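Putative hexose oxidase (Nonomuraea sp. ATCC 39727, PDB 5AWV) probably oxidises a sugar of the glycopeptide antibiotic teicoplanin, using a covalently bound FAD as cofactor. Local coordinates at residues A[174-186]-A[196-210]. Numbering follows the deposited sequence.
Sequences SVVDYLYAVEVVV and IVATRERDDPHHDLW
V182 and A198 form a hydrogen-bonded antiparallel pair: V182 N donates to A198 O (2.9 Å) and A198 N donates back to V182 O. V184 and I196 repeat this reciprocal pairing, while E183 CA and V197 CA point C-H groups at I196 O and V182 O. Just past the end of strand 196-199, R200 N still donates to Y180 O (2.8 Å).

Crossing the Y180 side chain at about a right angle, R200 (chi1 84°, CG between its own N and carbonyl carbon) lays one guanidinium face against L179 C and Y180 CA. R200 NH2 donates to D177 O (3.2 Å, bent to 139°) and to a water that donates to V176 O; NH1 is taken by R230 O. One cation thus serves two backbone carbonyls directly and a third through the water. L179 O is satisfied instead by W210 NE1 (2.9 Å), from above the carbonyl plane; indole suits the place, pairing one donor with an apolar ring.

Y180 OH donates to the anti lone pair of E201 OE2 (2.6 Å). D204 OD2 accepts from T199 N and OG1, and OG1 accepts from E201 N in an ST turn.

Small or branched residues face the helix starting at H207, where V184 CG2 meets L209 CD2 (3.9 Å). E183, on the other face with V197, sends OE1 to a salt bridge with K226 NZ and hydrogen bonds with T67 and T225. Y180 and A181 form a classic bulge opposite W228, and strands 179-187 and 193-199 form a beta hairpin, the second at the edge of the five-stranded antiparallel sheet of this PCMH-type flavoprotein.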
loop_
_atom_site.group_PDB
_atom_site.type_symbol
_atom_site.label_atom_id
_atom_site.label_comp_id
_atom_site.label_asym_id
_atom_site.label_seq_id
_atom_site.Cartn_x
_atom_site.Cartn_y
_atom_site.Cartn_z
ATOM N N SER A 174 9.869 -6.955 4.736
ATOM C CA SER A 174 8.619 -6.536 4.048
ATOM C C SER A 174 7.436 -7.164 4.738
ATOM O O SER A 174 7.582 -8.241 5.395
ATOM C CB SER A 174 8.646 -6.965 2.610
ATOM O OG SER A 174 7.421 -6.732 1.959
ATOM N N VAL A 175 6.275 -6.514 4.638
ATOM C CA VAL A 175 5.053 -7.174 5.098
ATOM C C VAL A 175 4.886 -8.583 4.495
ATOM O O VAL A 175 4.269 -9.453 5.124
ATOM C CB VAL A 175 3.759 -6.364 4.881
ATOM C CG1 VAL A 175 3.930 -5.034 5.546
ATOM C CG2 VAL A 175 3.436 -6.185 3.437
ATOM N N VAL A 176 5.404 -8.800 3.262
ATOM C CA VAL A 176 5.236 -10.127 2.642
ATOM C C VAL A 176 6.007 -11.210 3.325
ATOM O O VAL A 176 5.684 -12.359 3.105
ATOM C CB VAL A 176 5.450 -10.195 1.127
ATOM C CG1 VAL A 176 4.459 -9.292 0.464
ATOM C CG2 VAL A 176 6.883 -9.873 0.683
ATOM N N ASP A 177 6.996 -10.874 4.133
ATOM C CA ASP A 177 7.774 -11.860 4.841
ATOM C C ASP A 177 6.962 -12.417 6.038
ATOM O O ASP A 177 7.368 -13.419 6.679
ATOM C CB ASP A 177 9.148 -11.229 5.248
ATOM C CG ASP A 177 9.985 -10.806 3.994
ATOM O OD1 ASP A 177 9.817 -11.531 2.942
ATOM O OD2 ASP A 177 10.746 -9.777 4.060
ATOM N N TYR A 178 5.806 -11.800 6.303
ATOM C CA TYR A 178 4.818 -12.268 7.287
ATOM C C TYR A 178 3.535 -12.837 6.646
ATOM O O TYR A 178 2.600 -13.157 7.371
ATOM C CB TYR A 178 4.489 -11.176 8.318
ATOM C CG TYR A 178 5.767 -10.722 8.980
ATOM C CD1 TYR A 178 6.292 -11.402 10.076
ATOM C CD2 TYR A 178 6.549 -9.764 8.387
ATOM C CE1 TYR A 178 7.503 -11.046 10.598
ATOM C CE2 TYR A 178 7.785 -9.397 8.922
ATOM C CZ TYR A 178 8.292 -10.070 9.988
ATOM O OH TYR A 178 9.528 -9.770 10.577
ATOM N N LEU A 179 3.470 -12.950 5.332
ATOM C CA LEU A 179 2.248 -13.418 4.659
ATOM C C LEU A 179 2.165 -14.935 4.741
ATOM O O LEU A 179 2.921 -15.668 4.082
ATOM C CB LEU A 179 2.139 -12.929 3.259
ATOM C CG LEU A 179 0.842 -13.398 2.536
ATOM C CD1 LEU A 179 -0.455 -12.858 3.107
ATOM C CD2 LEU A 179 0.927 -13.089 1.091
ATOM N N TYR A 180 1.249 -15.412 5.563
ATOM C CA TYR A 180 1.134 -16.883 5.800
ATOM C C TYR A 180 0.182 -17.461 4.789
ATOM O O TYR A 180 0.433 -18.548 4.244
ATOM C CB TYR A 180 0.692 -17.176 7.267
ATOM C CG TYR A 180 0.363 -18.608 7.485
ATOM C CD1 TYR A 180 1.383 -19.549 7.519
ATOM C CD2 TYR A 180 -0.988 -19.050 7.601
ATOM C CE1 TYR A 180 1.086 -20.933 7.675
ATOM C CE2 TYR A 180 -1.273 -20.404 7.790
ATOM C CZ TYR A 180 -0.218 -21.331 7.803
ATOM O OH TYR A 180 -0.410 -22.663 7.981
ATOM N N ALA A 181 -0.902 -16.747 4.516
ATOM C CA ALA A 181 -1.925 -17.248 3.599
ATOM C C ALA A 181 -2.782 -16.205 3.024
ATOM O O ALA A 181 -2.979 -15.137 3.618
ATOM C CB ALA A 181 -2.845 -18.265 4.300
ATOM N N VAL A 182 -3.407 -16.525 1.917
ATOM C CA VAL A 182 -4.373 -15.676 1.305
ATOM C C VAL A 182 -5.626 -16.470 0.938
ATOM O O VAL A 182 -5.509 -17.613 0.524
ATOM C CB VAL A 182 -4.007 -15.041 -0.054
ATOM C CG1 VAL A 182 -3.235 -13.763 0.095
ATOM C CG2 VAL A 182 -3.257 -16.014 -0.995
ATOM N N GLU A 183 -6.761 -15.805 0.935
ATOM C CA GLU A 183 -8.020 -16.273 0.370
ATOM C C GLU A 183 -8.333 -15.411 -0.809
ATOM O O GLU A 183 -8.357 -14.206 -0.734
ATOM C CB GLU A 183 -9.181 -16.180 1.375
ATOM C CG GLU A 183 -10.474 -16.800 0.847
ATOM C CD GLU A 183 -11.669 -16.653 1.843
ATOM O OE1 GLU A 183 -12.244 -15.563 2.090
ATOM O OE2 GLU A 183 -12.053 -17.651 2.368
ATOM N N VAL A 184 -8.480 -16.033 -1.975
ATOM C CA VAL A 184 -8.633 -15.319 -3.226
ATOM C C VAL A 184 -9.821 -15.892 -3.984
ATOM O O VAL A 184 -9.988 -17.142 -4.042
ATOM C CB VAL A 184 -7.406 -15.536 -4.118
ATOM C CG1 VAL A 184 -7.413 -14.530 -5.271
ATOM C CG2 VAL A 184 -6.130 -15.380 -3.286
ATOM N N VAL A 185 -10.593 -15.001 -4.600
ATOM C CA VAL A 185 -11.657 -15.361 -5.509
ATOM C C VAL A 185 -11.070 -15.260 -6.939
ATOM O O VAL A 185 -10.654 -14.194 -7.376
ATOM C CB VAL A 185 -12.886 -14.506 -5.332
ATOM C CG1 VAL A 185 -13.905 -14.719 -6.419
ATOM C CG2 VAL A 185 -13.495 -14.720 -3.958
ATOM N N VAL A 186 -10.964 -16.402 -7.593
ATOM C CA VAL A 186 -10.447 -16.522 -8.941
ATOM C C VAL A 186 -11.525 -16.988 -9.925
ATOM O O VAL A 186 -12.533 -17.534 -9.496
ATOM C CB VAL A 186 -9.276 -17.550 -8.988
ATOM C CG1 VAL A 186 -8.123 -17.068 -8.102
ATOM C CG2 VAL A 186 -9.725 -18.975 -8.580
ATOM N N ILE A 196 -10.180 -19.906 -3.153
ATOM C CA ILE A 196 -9.042 -20.678 -2.816
ATOM C C ILE A 196 -8.348 -20.095 -1.590
ATOM O O ILE A 196 -8.049 -18.901 -1.562
ATOM C CB ILE A 196 -8.054 -20.715 -4.009
ATOM C CG1 ILE A 196 -8.711 -21.415 -5.185
ATOM C CG2 ILE A 196 -6.755 -21.380 -3.590
ATOM C CD1 ILE A 196 -7.822 -21.671 -6.353
ATOM N N VAL A 197 -8.058 -20.933 -0.602
ATOM C CA VAL A 197 -7.182 -20.552 0.466
ATOM C C VAL A 197 -5.807 -21.190 0.195
ATOM O O VAL A 197 -5.697 -22.411 0.133
ATOM C CB VAL A 197 -7.738 -20.946 1.830
ATOM C CG1 VAL A 197 -6.722 -20.659 2.921
ATOM C CG2 VAL A 197 -9.009 -20.195 2.130
ATOM N N ALA A 198 -4.776 -20.369 0.025
ATOM C CA ALA A 198 -3.392 -20.804 -0.290
ATOM C C ALA A 198 -2.429 -20.364 0.776
ATOM O O ALA A 198 -2.495 -19.201 1.238
ATOM C CB ALA A 198 -3.014 -20.212 -1.696
ATOM N N THR A 199 -1.584 -21.257 1.295
ATOM C CA THR A 199 -0.728 -20.954 2.366
ATOM C C THR A 199 0.743 -21.087 2.002
ATOM O O THR A 199 1.086 -21.708 1.001
ATOM C CB THR A 199 -0.917 -21.872 3.646
ATOM O OG1 THR A 199 -0.213 -23.126 3.451
ATOM C CG2 THR A 199 -2.379 -22.129 3.959
ATOM N N ARG A 200 1.604 -20.651 2.895
ATOM C CA ARG A 200 2.998 -20.872 2.659
ATOM C C ARG A 200 3.570 -22.245 3.022
ATOM O O ARG A 200 4.722 -22.429 2.820
ATOM C CB ARG A 200 3.845 -19.801 3.266
ATOM C CG ARG A 200 4.222 -19.883 4.652
ATOM C CD ARG A 200 5.179 -18.694 4.921
ATOM N NE ARG A 200 4.849 -18.235 6.241
ATOM C CZ ARG A 200 5.011 -16.985 6.699
ATOM N NH1 ARG A 200 4.704 -16.786 7.937
ATOM N NH2 ARG A 200 5.565 -15.986 5.957
ATOM N N GLU A 201 2.777 -23.154 3.580
ATOM C CA GLU A 201 3.277 -24.457 4.028
ATOM C C GLU A 201 3.822 -25.244 2.863
ATOM O O GLU A 201 3.414 -25.064 1.691
ATOM C CB GLU A 201 2.178 -25.284 4.691
ATOM C CG GLU A 201 1.497 -24.654 5.878
ATOM C CD GLU A 201 2.239 -24.757 7.179
ATOM O OE1 GLU A 201 3.336 -25.351 7.189
ATOM O OE2 GLU A 201 1.684 -24.240 8.200
ATOM N N ARG A 202 4.747 -26.143 3.219
ATOM C CA ARG A 202 5.141 -27.176 2.290
ATOM C C ARG A 202 3.954 -28.143 2.060
ATOM O O ARG A 202 3.137 -28.429 2.968
ATOM C CB ARG A 202 6.410 -27.916 2.772
ATOM C CG ARG A 202 7.654 -27.313 2.127
ATOM C CD ARG A 202 8.912 -27.380 2.992
ATOM N NE ARG A 202 10.146 -27.455 2.169
ATOM C CZ ARG A 202 10.709 -26.445 1.476
ATOM N NH1 ARG A 202 10.185 -25.210 1.467
ATOM N NH2 ARG A 202 11.827 -26.667 0.783
ATOM N N ASP A 203 3.911 -28.632 0.842
ATOM C CA ASP A 203 2.881 -29.517 0.341
ATOM C C ASP A 203 1.525 -28.787 0.264
ATOM O O ASP A 203 0.476 -29.390 0.399
ATOM C CB ASP A 203 2.840 -30.857 1.148
ATOM C CG ASP A 203 4.111 -31.759 0.906
ATOM O OD1 ASP A 203 4.500 -31.999 -0.267
ATOM O OD2 ASP A 203 4.696 -32.304 1.856
ATOM N N ASP A 204 1.521 -27.472 0.069
ATOM C CA ASP A 204 0.237 -26.761 -0.084
ATOM C C ASP A 204 -0.055 -26.824 -1.534
ATOM O O ASP A 204 0.789 -26.439 -2.321
ATOM C CB ASP A 204 0.337 -25.291 0.350
ATOM C CG ASP A 204 -0.994 -24.628 0.290
ATOM O OD1 ASP A 204 -1.570 -24.570 -0.785
ATOM O OD2 ASP A 204 -1.505 -24.193 1.367
ATOM N N PRO A 205 -1.215 -27.324 -1.927
ATOM C CA PRO A 205 -1.438 -27.570 -3.298
ATOM C C PRO A 205 -1.667 -26.322 -4.128
ATOM O O PRO A 205 -1.708 -26.406 -5.363
ATOM C CB PRO A 205 -2.658 -28.433 -3.292
ATOM C CG PRO A 205 -3.377 -28.004 -2.105
ATOM C CD PRO A 205 -2.319 -27.824 -1.109
ATOM N N HIS A 206 -1.809 -25.158 -3.461
ATOM C CA HIS A 206 -1.846 -23.865 -4.177
ATOM C C HIS A 206 -0.773 -22.922 -3.676
ATOM O O HIS A 206 -0.954 -21.669 -3.700
ATOM C CB HIS A 206 -3.239 -23.275 -3.981
ATOM C CG HIS A 206 -4.311 -24.207 -4.423
ATOM N ND1 HIS A 206 -4.571 -24.443 -5.750
ATOM C CD2 HIS A 206 -5.166 -24.986 -3.721
ATOM C CE1 HIS A 206 -5.545 -25.336 -5.856
ATOM N NE2 HIS A 206 -5.910 -25.686 -4.640
ATOM N N HIS A 207 0.353 -23.500 -3.352
ATOM C CA HIS A 207 1.549 -22.769 -2.882
ATOM C C HIS A 207 1.939 -21.676 -3.882
ATOM O O HIS A 207 2.359 -20.578 -3.421
ATOM C CB HIS A 207 2.758 -23.717 -2.715
ATOM C CG HIS A 207 3.865 -23.142 -1.911
ATOM N ND1 HIS A 207 5.065 -22.765 -2.457
ATOM C CD2 HIS A 207 3.942 -22.840 -0.604
ATOM C CE1 HIS A 207 5.877 -22.346 -1.519
ATOM N NE2 HIS A 207 5.242 -22.427 -0.373
ATOM N N ASP A 208 1.825 -21.976 -5.182
ATOM C CA ASP A 208 2.038 -21.027 -6.267
ATOM C C ASP A 208 1.203 -19.724 -6.177
ATOM O O ASP A 208 1.733 -18.619 -6.367
ATOM C CB ASP A 208 1.974 -21.646 -7.663
ATOM C CG ASP A 208 0.581 -22.282 -8.020
ATOM O OD1 ASP A 208 -0.221 -22.583 -7.074
ATOM O OD2 ASP A 208 0.307 -22.459 -9.265
ATOM N N LEU A 209 -0.102 -19.842 -5.901
ATOM C CA LEU A 209 -0.968 -18.712 -5.654
ATOM C C LEU A 209 -0.548 -17.842 -4.443
ATOM O O LEU A 209 -0.668 -16.605 -4.540
ATOM C CB LEU A 209 -2.455 -19.117 -5.518
ATOM C CG LEU A 209 -3.482 -17.993 -5.525
ATOM C CD1 LEU A 209 -3.474 -17.317 -6.880
ATOM C CD2 LEU A 209 -4.855 -18.534 -5.239
ATOM N N TRP A 210 -0.209 -18.467 -3.338
ATOM C CA TRP A 210 0.263 -17.822 -2.104
ATOM C C TRP A 210 1.538 -17.036 -2.561
ATOM O O TRP A 210 1.698 -15.860 -2.307
ATOM C CB TRP A 210 0.672 -18.823 -1.037
ATOM C CG TRP A 210 1.616 -18.213 -0.080
ATOM C CD1 TRP A 210 1.284 -17.338 0.904
ATOM C CD2 TRP A 210 3.065 -18.304 -0.086
ATOM N NE1 TRP A 210 2.441 -16.889 1.518
ATOM C CE2 TRP A 210 3.537 -17.439 0.909
ATOM C CE3 TRP A 210 3.990 -19.019 -0.850
ATOM C CZ2 TRP A 210 4.892 -17.311 1.222
ATOM C CZ3 TRP A 210 5.318 -18.873 -0.581
ATOM C CH2 TRP A 210 5.782 -17.998 0.452
HETATM O O HOH W 1 6.505 -15.031 3.317
#